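Local coordinates for RagB/SusD domain protein (Flavobacterium johnsoniae, PDB 5J90) that binds chitin as a SusD homolog and probably serves, at the outer membrane, a polysaccharide utilization locus that lets the bacterium convert chitin, at residues W60-M64 against K424-F429; R266-E272 against Y297-R301; G277-R282 against Y376-K382; N401-W407 against Q418-Q423. All coordinates share one frame; numbering follows the deposited sequence.

Contact 1: W60-M64 against K424-F429; sequences WSGYM and KWIAGF
The ring of Tyr63 is wedged between two other aromatics: Phe429 turns an edge toward one of its faces, with CD2 3.7 Å from Tyr63 CG, while Tyr63 turns its own edge toward the face of Trp425. This aromatic cluster of two successive T-shaped pairs buries the turn after helix 57-60 against the C-terminal end of helix 413-428 in the SusD-like fold. The Tyr63 ring and the five-membered ring of Trp425 have planes at 58°, and Tyr63 CE1 sits over that face, 3.5 Å from Trp425 NE1. At the indole edge, the carbonyls of Ser61 and Gly62 lie near the ring plane. Tyr63 OH donates to Trp425 O at 2.6 Å, in the carbonyl plane and on a lone pair, near the helix end. Replacing Tyr63 with an alanine would probably leave Trp425 O without this donor and open a gap between the two flanking rings. Met271, from helix 269-277, touches all three rings of the cluster. Trp425 has CG anti to its backbone N (chi1 -180°), which carries the indole out to the turn, where NE1 donates to Ser61 O at 2.8 Å and an almost straight 173°.

Contact 2: R266-E272 against Y297-R301; sequences RMSADME and YKGVR
Backbone pairing joins Met267, Ser268 and Ala269 to Val300: a single beta bridge between Ser268 and Val300, placed just where a short strand passes into helix 269-277. Val300 N donates to Met267 O at 2.8 Å, and Ala269 N donates to Val300 O over the same distance, this second donor standing above the carbonyl plane. Gly299 is pressed so close that a side chain on it would run into Ser268 O; its CA instead makes a C-H...O contact of 3.5 Å with that oxygen.

The charged part belongs to Glu272, one turn into the helix. Its chain runs extended from a first torsion of -176° and brings the carboxylate to the 297-301 loop. There OE1 accepts from Gly299 N at 2.8 Å and a nearly straight 174°, on its anti side, while OE2 offers its syn lone pair to Lys298 NZ in a salt bridge of 2.9 Å. Lys276 is a second cationic partner of OE2, and Val388 O takes another bond from Lys298 NZ, so each charge has a second partner outside the two segments.

Apolar contacts fill the flanks. The extended Met267 side chain passes alongside the backbone of Lys298 and ends with CE 4.0 Å from Tyr297 CB. Val300 CG2 lies against Arg266 CB on the strand, and Ala269 CB rests on the backbone of Arg301.

Ser268 caps the helix: OG, hydrogen-bonded also to Gly62 O, accepts from Met271 N at 3.0 Å.

Contact 3: G277-R282 against Y376-K382; sequences GYQDPR and YIADNTK
Asp280 OD2 meets two groups: Arg282 NH2 donates to it at 2.8 Å, and from helix 373-378 Tyr376 OH approaches to 2.7 Å in a hydrogen bond of weak geometry. The other carboxylate oxygen, OD1, takes Arg282 NE at 3.0 Å, on its syn lone pair and in the guanidinium plane, so the arginine grips the acid side-on through two nitrogens. OD1 also accepts from Arg282 N on its anti side, a capping bond in the turn leading to helix 283-286. A leucine in place of Asp280 would probably leave Arg282 without its acidic mate and its backbone N without the capping bond, with Tyr376 OH losing one partner.

With chi1 at 180° the Tyr376 ring swings out from helix 373-378 toward this site. It stands almost perpendicular to the guanidinium, at 88°, and packs CE2 against Tyr278 CB at 3.8 Å. Gln423, on helix 413-428, serves both partners, giving NE2 to Tyr376 OH and taking Arg282 NH2 on OE1.

The second half of the contact is made by Lys382, whose aliphatic chain lies over the Schellman turn that ends helix 269-277. Its CB touches Gly277 O, CE lies 3.5 Å from Gln279 NE2, and its carbonyl O lies at the edge of the Tyr278 ring. Lys382 NZ is in a salt bridge with Asp379 OD2, and a water that donates to Tyr278 O accepts a weak bond from Lys382 NZ.

Each acid is thus matched by a base from its own segment. That local pairing probably offsets the cost of burying the Asp280 charge; directly across the contact the polar link is the weak bond from Tyr376 OH to Asp280 OD2.

Contact 4: N401-W407 against Q418-Q423; sequences NNVTVAW and QKIITQ
Lys419 spans from helix 413-428 to the preceding loop, its side chain running along the backbone bend at Thr404 to Ala406 and its ammonium held by two carbonyls. NZ donates to Ala406 O at 2.7 Å and to Thr404 O at 2.8 Å, the latter from above the carbonyl plane. A water adds a further link, accepting from NZ and from Thr404 N. The chain is straight until its last torsion, where chi4 of -77° turns NZ in among these oxygens. No acid of the two segments meets this ammonium, so backbone dipoles probably do much to balance its charge.

Gln418, a residue earlier, points its extended side chain to the start of the loop. NE2 donates to Asn401 OD1 at 2.9 Å; the acceptor lies in the amide plane of Gln418, yet the donor stands above the Asn401 carbonyl plane, the two amides being turned 58° apart. Asn401 passes the chain of bonds on, its ND2 donating to Thr422 OG1 at 3.0 Å, and this hydroxyl donates in turn to Gln418 O. A second water joins Gln418 NE2 to Asn402 N.

Val403 fits between these two polar sites. Its CG2 presses on Lys419 CG at 3.4 Å, closer than usual for carbons, while CG1 lies against the Gln418 amide.

At the loop's far end, the edge of Trp407 reaches Ile420 CG1, and the indole also packs on helix 353-368. Tyr278, just after helix 269-277, hydrogen-bonds Val403 O through OH, so the loop is held between helices 413-428, 353-368 and the end of 269-277, while helix 413-428 itself backs onto helix 332-344 through Ile420.

From the N terminus, the turn at 60-64 comes first, and its partner 424-429 follows only some 360 residues later; contact 1 therefore closes a long loop within which the other three fall. Contact 2 shuts a short loop, 266-272 to 297-301. Contact 3 starts inside that loop, at 277-282, and ends beyond it at 376-382, so the two cross. Contact 4 comes after both, joining 401-407 to the helix that follows. Helix 413-428 serves contacts 4 and 1 in succession, and its Ile426 packs on the contact 3 site. Helix 269-277 begins in contact 2 and ends in contact 3, linking the early turn to the later helices.

Contact 1: W60-M64 against K424-F429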
# COMPACT_ATOMS: atom_id res chain seq x y z
N TRP A 60 14.06 -14.02 9.16
CA TRP A 60 13.51 -12.67 9.10
C TRP A 60 12.55 -12.39 10.27
O TRP A 60 12.45 -11.25 10.73
CB TRP A 60 12.81 -12.43 7.77
CG TRP A 60 13.71 -12.54 6.56
CD1 TRP A 60 15.06 -12.27 6.50
CD2 TRP A 60 13.32 -12.94 5.24
NE1 TRP A 60 15.52 -12.48 5.22
CE2 TRP A 60 14.48 -12.90 4.43
CE3 TRP A 60 12.11 -13.34 4.67
CZ2 TRP A 60 14.45 -13.23 3.08
CZ3 TRP A 60 12.08 -13.67 3.32
CH2 TRP A 60 13.25 -13.62 2.54
N SER A 61 11.86 -13.43 10.73
CA SER A 61 10.92 -13.32 11.86
C SER A 61 11.60 -12.96 13.17
O SER A 61 10.93 -12.61 14.13
CB SER A 61 10.22 -14.67 12.07
OG SER A 61 11.18 -15.67 12.43
N GLY A 62 12.92 -13.12 13.23
CA GLY A 62 13.63 -12.99 14.49
C GLY A 62 13.69 -14.25 15.34
O GLY A 62 14.21 -14.22 16.46
N TYR A 63 13.20 -15.38 14.83
CA TYR A 63 13.22 -16.62 15.60
C TYR A 63 14.60 -17.29 15.65
O TYR A 63 14.98 -17.83 16.69
CB TYR A 63 12.24 -17.62 14.99
CG TYR A 63 10.79 -17.45 15.41
CD1 TYR A 63 10.39 -16.44 16.29
CD2 TYR A 63 9.83 -18.31 14.91
CE1 TYR A 63 9.04 -16.33 16.68
CE2 TYR A 63 8.50 -18.21 15.29
CZ TYR A 63 8.10 -17.21 16.17
OH TYR A 63 6.78 -17.12 16.54
N MET A 64 15.31 -17.29 14.53
CA MET A 64 16.54 -18.08 14.38
C MET A 64 17.54 -17.31 13.55
O MET A 64 17.19 -16.35 12.86
CB MET A 64 16.21 -19.42 13.72
CG MET A 64 15.30 -20.30 14.57
SD MET A 64 14.75 -21.84 13.80
CE MET A 64 13.02 -21.44 13.48
N LYS A 424 2.43 -13.44 21.43
CA LYS A 424 2.06 -14.27 20.29
C LYS A 424 3.32 -14.81 19.59
O LYS A 424 3.42 -16.00 19.26
CB LYS A 424 1.24 -13.40 19.34
CG LYS A 424 0.50 -14.12 18.25
CD LYS A 424 -0.31 -13.07 17.48
CE LYS A 424 -1.10 -13.69 16.36
NZ LYS A 424 -1.53 -12.61 15.43
N TRP A 425 4.28 -13.92 19.39
CA TRP A 425 5.55 -14.25 18.77
C TRP A 425 6.29 -15.33 19.59
O TRP A 425 6.77 -16.32 19.03
CB TRP A 425 6.36 -12.96 18.64
CG TRP A 425 7.74 -13.02 18.01
CD1 TRP A 425 8.05 -12.86 16.69
CD2 TRP A 425 8.99 -13.10 18.70
NE1 TRP A 425 9.41 -12.89 16.51
CE2 TRP A 425 10.01 -13.04 17.73
CE3 TRP A 425 9.35 -13.24 20.05
CZ2 TRP A 425 11.37 -13.10 18.06
CZ3 TRP A 425 10.70 -13.31 20.38
CH2 TRP A 425 11.69 -13.24 19.39
N ILE A 426 6.36 -15.16 20.91
CA ILE A 426 7.02 -16.19 21.73
C ILE A 426 6.29 -17.53 21.60
O ILE A 426 6.92 -18.57 21.42
CB ILE A 426 7.13 -15.79 23.22
CG1 ILE A 426 7.98 -14.53 23.38
CG2 ILE A 426 7.75 -16.94 24.03
CD1 ILE A 426 7.92 -13.91 24.79
N ALA A 427 4.96 -17.51 21.70
CA ALA A 427 4.17 -18.74 21.67
C ALA A 427 4.28 -19.52 20.36
O ALA A 427 4.17 -20.74 20.36
CB ALA A 427 2.70 -18.43 21.99
N GLY A 428 4.49 -18.81 19.24
CA GLY A 428 4.46 -19.45 17.94
C GLY A 428 5.77 -20.08 17.49
O GLY A 428 5.80 -20.71 16.44
N PHE A 429 6.84 -19.92 18.27
CA PHE A 429 8.12 -20.52 17.94
C PHE A 429 7.93 -22.03 17.79
O PHE A 429 7.21 -22.64 18.58
CB PHE A 429 9.13 -20.21 19.05
CG PHE A 429 10.50 -20.77 18.79
CD1 PHE A 429 10.88 -22.00 19.33
CD2 PHE A 429 11.41 -20.08 18.01
CE1 PHE A 429 12.14 -22.53 19.08
CE2 PHE A 429 12.68 -20.60 17.76
CZ PHE A 429 13.03 -21.83 18.30

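Contact 2: R266-E272 against Y297-R301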
# COMPACT_ATOMS: atom_id res chain seq x y z
N ARG A 266 20.85 -21.49 14.51
CA ARG A 266 21.02 -21.32 15.95
C ARG A 266 19.92 -20.42 16.52
O ARG A 266 19.17 -19.79 15.77
CB ARG A 266 22.38 -20.65 16.25
CG ARG A 266 23.63 -21.35 15.71
CD ARG A 266 24.12 -22.49 16.60
NE ARG A 266 23.38 -23.72 16.36
CZ ARG A 266 23.67 -24.90 16.89
NH1 ARG A 266 24.71 -25.04 17.71
NH2 ARG A 266 22.93 -25.96 16.60
N MET A 267 19.83 -20.37 17.85
CA MET A 267 19.06 -19.34 18.53
C MET A 267 19.43 -17.96 17.98
O MET A 267 20.60 -17.71 17.66
CB MET A 267 19.39 -19.40 20.02
CG MET A 267 18.61 -18.42 20.89
SD MET A 267 19.24 -18.51 22.58
CE MET A 267 17.92 -17.68 23.46
N SER A 268 18.44 -17.08 17.85
CA SER A 268 18.70 -15.72 17.37
C SER A 268 18.99 -14.73 18.49
O SER A 268 18.64 -14.96 19.65
CB SER A 268 17.48 -15.21 16.61
OG SER A 268 16.42 -14.99 17.52
N ALA A 269 19.58 -13.60 18.12
CA ALA A 269 19.79 -12.51 19.07
C ALA A 269 18.47 -11.92 19.59
O ALA A 269 18.38 -11.55 20.75
CB ALA A 269 20.64 -11.42 18.45
N ASP A 270 17.45 -11.84 18.74
CA ASP A 270 16.15 -11.34 19.22
C ASP A 270 15.55 -12.26 20.27
O ASP A 270 15.00 -11.79 21.28
CB ASP A 270 15.16 -11.16 18.06
CG ASP A 270 15.51 -10.01 17.15
OD1 ASP A 270 15.62 -8.86 17.63
OD2 ASP A 270 15.68 -10.26 15.94
N MET A 271 15.63 -13.57 20.04
CA MET A 271 15.12 -14.52 21.01
C MET A 271 15.90 -14.43 22.33
O MET A 271 15.31 -14.49 23.40
CB MET A 271 15.14 -15.95 20.45
CG MET A 271 13.89 -16.31 19.68
SD MET A 271 12.57 -16.63 20.85
CE MET A 271 11.16 -16.75 19.75
N GLU A 272 17.22 -14.25 22.24
CA GLU A 272 17.99 -14.09 23.48
C GLU A 272 17.54 -12.84 24.22
O GLU A 272 17.24 -12.88 25.41
CB GLU A 272 19.50 -14.02 23.20
CG GLU A 272 20.28 -13.96 24.51
CD GLU A 272 21.78 -13.70 24.34
OE1 GLU A 272 22.38 -14.16 23.35
OE2 GLU A 272 22.35 -13.06 25.25
N TYR A 297 22.26 -19.54 27.52
CA TYR A 297 21.51 -19.39 26.27
C TYR A 297 22.07 -18.21 25.50
O TYR A 297 21.94 -17.07 25.94
CB TYR A 297 20.02 -19.21 26.55
CG TYR A 297 19.43 -20.42 27.24
CD1 TYR A 297 19.10 -21.56 26.51
CD2 TYR A 297 19.25 -20.44 28.62
CE1 TYR A 297 18.58 -22.68 27.14
CE2 TYR A 297 18.73 -21.56 29.25
CZ TYR A 297 18.40 -22.67 28.51
OH TYR A 297 17.89 -23.79 29.12
N LYS A 298 22.70 -18.48 24.36
CA LYS A 298 23.32 -17.43 23.56
C LYS A 298 22.85 -17.47 22.12
O LYS A 298 22.91 -18.52 21.47
CB LYS A 298 24.85 -17.54 23.61
CG LYS A 298 25.47 -17.15 24.95
CD LYS A 298 25.13 -15.71 25.34
CE LYS A 298 25.62 -14.70 24.31
NZ LYS A 298 25.19 -13.32 24.65
N GLY A 299 22.39 -16.33 21.63
CA GLY A 299 21.86 -16.24 20.28
C GLY A 299 22.81 -15.53 19.34
O GLY A 299 23.73 -14.83 19.76
N VAL A 300 22.55 -15.71 18.05
CA VAL A 300 23.37 -15.16 16.98
C VAL A 300 22.61 -14.01 16.29
O VAL A 300 21.41 -14.12 16.02
CB VAL A 300 23.72 -16.25 15.96
CG1 VAL A 300 24.57 -15.69 14.84
CG2 VAL A 300 24.43 -17.41 16.66
N ARG A 301 23.32 -12.92 16.01
CA ARG A 301 22.73 -11.77 15.33
C ARG A 301 22.56 -12.07 13.85
O ARG A 301 23.43 -12.68 13.22
CB ARG A 301 23.65 -10.55 15.52
CG ARG A 301 23.13 -9.27 14.90
CD ARG A 301 22.41 -8.43 15.91
NE ARG A 301 21.89 -7.21 15.31
CZ ARG A 301 22.31 -5.98 15.58
NH1 ARG A 301 23.28 -5.77 16.46
NH2 ARG A 301 21.75 -4.95 14.96

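Contact 3: G277-R282 against Y376-K382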
# COMPACT_ATOMS: atom_id res chain seq x y z
N GLY A 277 15.33 -11.47 28.77
CA GLY A 277 14.83 -10.29 29.46
C GLY A 277 13.67 -10.64 30.38
O GLY A 277 13.59 -10.17 31.52
N TYR A 278 12.77 -11.47 29.87
CA TYR A 278 11.60 -11.90 30.64
C TYR A 278 11.88 -13.09 31.56
O TYR A 278 11.00 -13.51 32.28
CB TYR A 278 10.47 -12.29 29.69
CG TYR A 278 9.74 -11.16 28.99
CD1 TYR A 278 9.70 -9.87 29.52
CD2 TYR A 278 9.06 -11.40 27.80
CE1 TYR A 278 9.01 -8.84 28.86
CE2 TYR A 278 8.37 -10.39 27.15
CZ TYR A 278 8.35 -9.12 27.68
OH TYR A 278 7.65 -8.13 27.01
N GLN A 279 13.10 -13.62 31.52
CA GLN A 279 13.44 -14.86 32.23
C GLN A 279 12.37 -15.92 31.96
O GLN A 279 11.85 -16.56 32.87
CB GLN A 279 13.59 -14.61 33.73
CG GLN A 279 14.76 -13.70 34.08
CD GLN A 279 14.91 -13.50 35.57
OE1 GLN A 279 14.53 -14.36 36.37
NE2 GLN A 279 15.46 -12.35 35.96
N ASP A 280 12.05 -16.07 30.68
CA ASP A 280 10.93 -16.88 30.25
C ASP A 280 11.28 -18.37 30.36
O ASP A 280 12.24 -18.82 29.74
CB ASP A 280 10.64 -16.51 28.79
CG ASP A 280 9.30 -17.00 28.31
OD1 ASP A 280 8.97 -18.17 28.56
OD2 ASP A 280 8.57 -16.20 27.67
N PRO A 281 10.50 -19.13 31.14
CA PRO A 281 10.83 -20.55 31.33
C PRO A 281 10.68 -21.39 30.07
O PRO A 281 11.16 -22.52 30.04
CB PRO A 281 9.84 -21.01 32.41
CG PRO A 281 8.69 -20.06 32.29
CD PRO A 281 9.30 -18.74 31.90
N ARG A 282 10.02 -20.86 29.04
CA ARG A 282 9.91 -21.59 27.78
C ARG A 282 11.25 -21.69 27.05
O ARG A 282 11.40 -22.49 26.13
CB ARG A 282 8.85 -20.95 26.87
CG ARG A 282 7.43 -21.15 27.40
CD ARG A 282 6.41 -20.30 26.64
NE ARG A 282 6.55 -18.88 26.96
CZ ARG A 282 5.68 -17.94 26.60
NH1 ARG A 282 4.60 -18.28 25.90
NH2 ARG A 282 5.88 -16.68 26.95
N TYR A 376 4.66 -14.63 35.93
CA TYR A 376 5.14 -14.10 34.65
C TYR A 376 4.15 -13.07 34.10
O TYR A 376 4.55 -11.98 33.69
CB TYR A 376 5.32 -15.26 33.68
CG TYR A 376 5.81 -14.92 32.29
CD1 TYR A 376 4.91 -14.64 31.27
CD2 TYR A 376 7.16 -14.92 31.99
CE1 TYR A 376 5.35 -14.35 29.98
CE2 TYR A 376 7.62 -14.62 30.70
CZ TYR A 376 6.70 -14.34 29.71
OH TYR A 376 7.14 -14.05 28.43
N ILE A 377 2.88 -13.43 34.13
CA ILE A 377 1.79 -12.59 33.66
C ILE A 377 1.66 -11.29 34.47
O ILE A 377 1.31 -10.25 33.93
CB ILE A 377 0.47 -13.38 33.68
CG1 ILE A 377 0.46 -14.40 32.53
CG2 ILE A 377 -0.73 -12.46 33.61
CD1 ILE A 377 -0.64 -15.43 32.66
N ALA A 378 1.96 -11.36 35.76
CA ALA A 378 1.81 -10.19 36.63
C ALA A 378 3.04 -9.28 36.67
O ALA A 378 2.99 -8.20 37.25
CB ALA A 378 1.43 -10.63 38.04
N ASP A 379 4.14 -9.70 36.05
CA ASP A 379 5.39 -8.96 36.15
C ASP A 379 5.39 -7.68 35.31
O ASP A 379 5.26 -7.74 34.08
CB ASP A 379 6.58 -9.84 35.77
CG ASP A 379 7.91 -9.16 36.03
OD1 ASP A 379 8.22 -8.17 35.34
OD2 ASP A 379 8.65 -9.61 36.93
N ASN A 380 5.54 -6.53 35.97
CA ASN A 380 5.56 -5.24 35.29
C ASN A 380 6.92 -4.57 35.38
O ASN A 380 7.02 -3.33 35.41
CB ASN A 380 4.46 -4.33 35.85
CG ASN A 380 4.19 -3.12 34.97
OD1 ASN A 380 4.31 -3.18 33.75
ND2 ASN A 380 3.83 -2.00 35.60
N THR A 381 7.98 -5.37 35.40
CA THR A 381 9.33 -4.85 35.53
C THR A 381 10.26 -5.36 34.43
O THR A 381 10.94 -4.57 33.78
CB THR A 381 9.93 -5.17 36.91
OG1 THR A 381 9.15 -4.54 37.93
CG2 THR A 381 11.36 -4.68 37.00
N LYS A 382 10.29 -6.67 34.24
CA LYS A 382 11.22 -7.27 33.28
C LYS A 382 10.91 -6.84 31.84
O LYS A 382 9.76 -6.80 31.42
CB LYS A 382 11.21 -8.80 33.39
CG LYS A 382 11.61 -9.33 34.76
CD LYS A 382 11.86 -10.83 34.71
CE LYS A 382 12.12 -11.42 36.08
NZ LYS A 382 10.87 -11.49 36.89
O HOH W 1 8.94 -12.96 34.45

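Contact 4: N401-W407 against Q418-Q423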
# COMPACT_ATOMS: atom_id res chain seq x y z
N ASN A 401 12.83 -4.23 22.08
CA ASN A 401 11.44 -4.54 22.42
C ASN A 401 11.21 -4.22 23.89
O ASN A 401 11.25 -5.10 24.77
CB ASN A 401 11.07 -6.00 22.10
CG ASN A 401 9.57 -6.19 21.93
OD1 ASN A 401 8.92 -5.46 21.18
ND2 ASN A 401 9.00 -7.15 22.65
N ASN A 402 10.99 -2.94 24.16
CA ASN A 402 11.04 -2.44 25.52
C ASN A 402 9.65 -2.29 26.10
O ASN A 402 9.08 -1.20 26.17
CB ASN A 402 11.84 -1.13 25.56
CG ASN A 402 13.24 -1.32 25.01
OD1 ASN A 402 13.89 -2.34 25.26
ND2 ASN A 402 13.71 -0.34 24.24
N VAL A 403 9.10 -3.44 26.48
CA VAL A 403 7.75 -3.54 27.01
C VAL A 403 7.74 -4.68 28.02
O VAL A 403 8.44 -5.69 27.85
CB VAL A 403 6.73 -3.80 25.86
CG1 VAL A 403 7.00 -5.14 25.18
CG2 VAL A 403 5.31 -3.72 26.36
N THR A 404 6.96 -4.54 29.08
CA THR A 404 6.84 -5.59 30.08
C THR A 404 5.70 -6.54 29.70
O THR A 404 4.92 -6.28 28.78
CB THR A 404 6.53 -5.02 31.47
OG1 THR A 404 5.28 -4.33 31.42
CG2 THR A 404 7.62 -4.05 31.90
N VAL A 405 5.59 -7.64 30.44
CA VAL A 405 4.52 -8.59 30.20
C VAL A 405 3.18 -8.09 30.74
O VAL A 405 2.16 -8.20 30.06
CB VAL A 405 4.83 -9.97 30.82
CG1 VAL A 405 3.65 -10.90 30.61
CG2 VAL A 405 6.08 -10.57 30.20
N ALA A 406 3.18 -7.54 31.95
CA ALA A 406 1.94 -7.21 32.65
C ALA A 406 1.01 -6.28 31.87
O ALA A 406 1.45 -5.27 31.31
CB ALA A 406 2.25 -6.60 34.02
N TRP A 407 -0.27 -6.63 31.85
CA TRP A 407 -1.27 -5.78 31.23
C TRP A 407 -1.43 -4.50 32.03
O TRP A 407 -1.48 -4.51 33.26
CB TRP A 407 -2.62 -6.50 31.16
CG TRP A 407 -3.61 -5.78 30.31
CD1 TRP A 407 -4.61 -4.94 30.72
CD2 TRP A 407 -3.70 -5.84 28.88
NE1 TRP A 407 -5.31 -4.47 29.63
CE2 TRP A 407 -4.78 -5.02 28.49
CE3 TRP A 407 -2.98 -6.51 27.89
CZ2 TRP A 407 -5.14 -4.84 27.16
CZ3 TRP A 407 -3.34 -6.34 26.57
CH2 TRP A 407 -4.41 -5.52 26.22
N GLN A 418 1.54 -4.19 21.14
CA GLN A 418 2.92 -4.66 21.26
C GLN A 418 3.03 -5.82 22.26
O GLN A 418 3.75 -6.79 22.02
CB GLN A 418 3.87 -3.51 21.63
CG GLN A 418 5.33 -3.92 21.67
CD GLN A 418 6.25 -2.75 21.99
OE1 GLN A 418 5.79 -1.65 22.33
NE2 GLN A 418 7.56 -2.98 21.91
N LYS A 419 2.32 -5.72 23.38
CA LYS A 419 2.33 -6.79 24.37
C LYS A 419 1.73 -8.06 23.78
O LYS A 419 2.31 -9.14 23.88
CB LYS A 419 1.56 -6.38 25.63
CG LYS A 419 2.30 -5.36 26.49
CD LYS A 419 1.40 -4.86 27.61
CE LYS A 419 2.08 -3.75 28.42
NZ LYS A 419 3.11 -4.28 29.36
N ILE A 420 0.55 -7.93 23.17
CA ILE A 420 -0.12 -9.07 22.57
C ILE A 420 0.74 -9.77 21.52
O ILE A 420 0.92 -10.99 21.55
CB ILE A 420 -1.46 -8.63 21.95
CG1 ILE A 420 -2.44 -8.25 23.06
CG2 ILE A 420 -2.04 -9.75 21.08
CD1 ILE A 420 -3.67 -7.48 22.56
N ILE A 421 1.30 -8.99 20.60
CA ILE A 421 2.09 -9.58 19.52
C ILE A 421 3.41 -10.16 20.05
O ILE A 421 3.88 -11.18 19.54
CB ILE A 421 2.34 -8.57 18.38
CG1 ILE A 421 1.01 -8.06 17.79
CG2 ILE A 421 3.20 -9.21 17.28
CD1 ILE A 421 0.11 -9.13 17.23
N THR A 422 4.00 -9.54 21.07
CA THR A 422 5.22 -10.10 21.66
C THR A 422 4.94 -11.50 22.22
O THR A 422 5.69 -12.45 21.95
CB THR A 422 5.78 -9.20 22.78
OG1 THR A 422 6.19 -7.95 22.21
CG2 THR A 422 6.98 -9.85 23.46
N GLN A 423 3.85 -11.63 22.96
CA GLN A 423 3.51 -12.93 23.54
C GLN A 423 3.10 -13.94 22.47
O GLN A 423 3.40 -15.13 22.56
CB GLN A 423 2.45 -12.76 24.63
CG GLN A 423 3.03 -12.12 25.89
CD GLN A 423 4.17 -12.95 26.48
OE1 GLN A 423 4.10 -14.18 26.53
NE2 GLN A 423 5.22 -12.27 26.93
O HOH W 2 9.57 -0.88 22.64
O HOH W 3 5.45 -2.10 29.28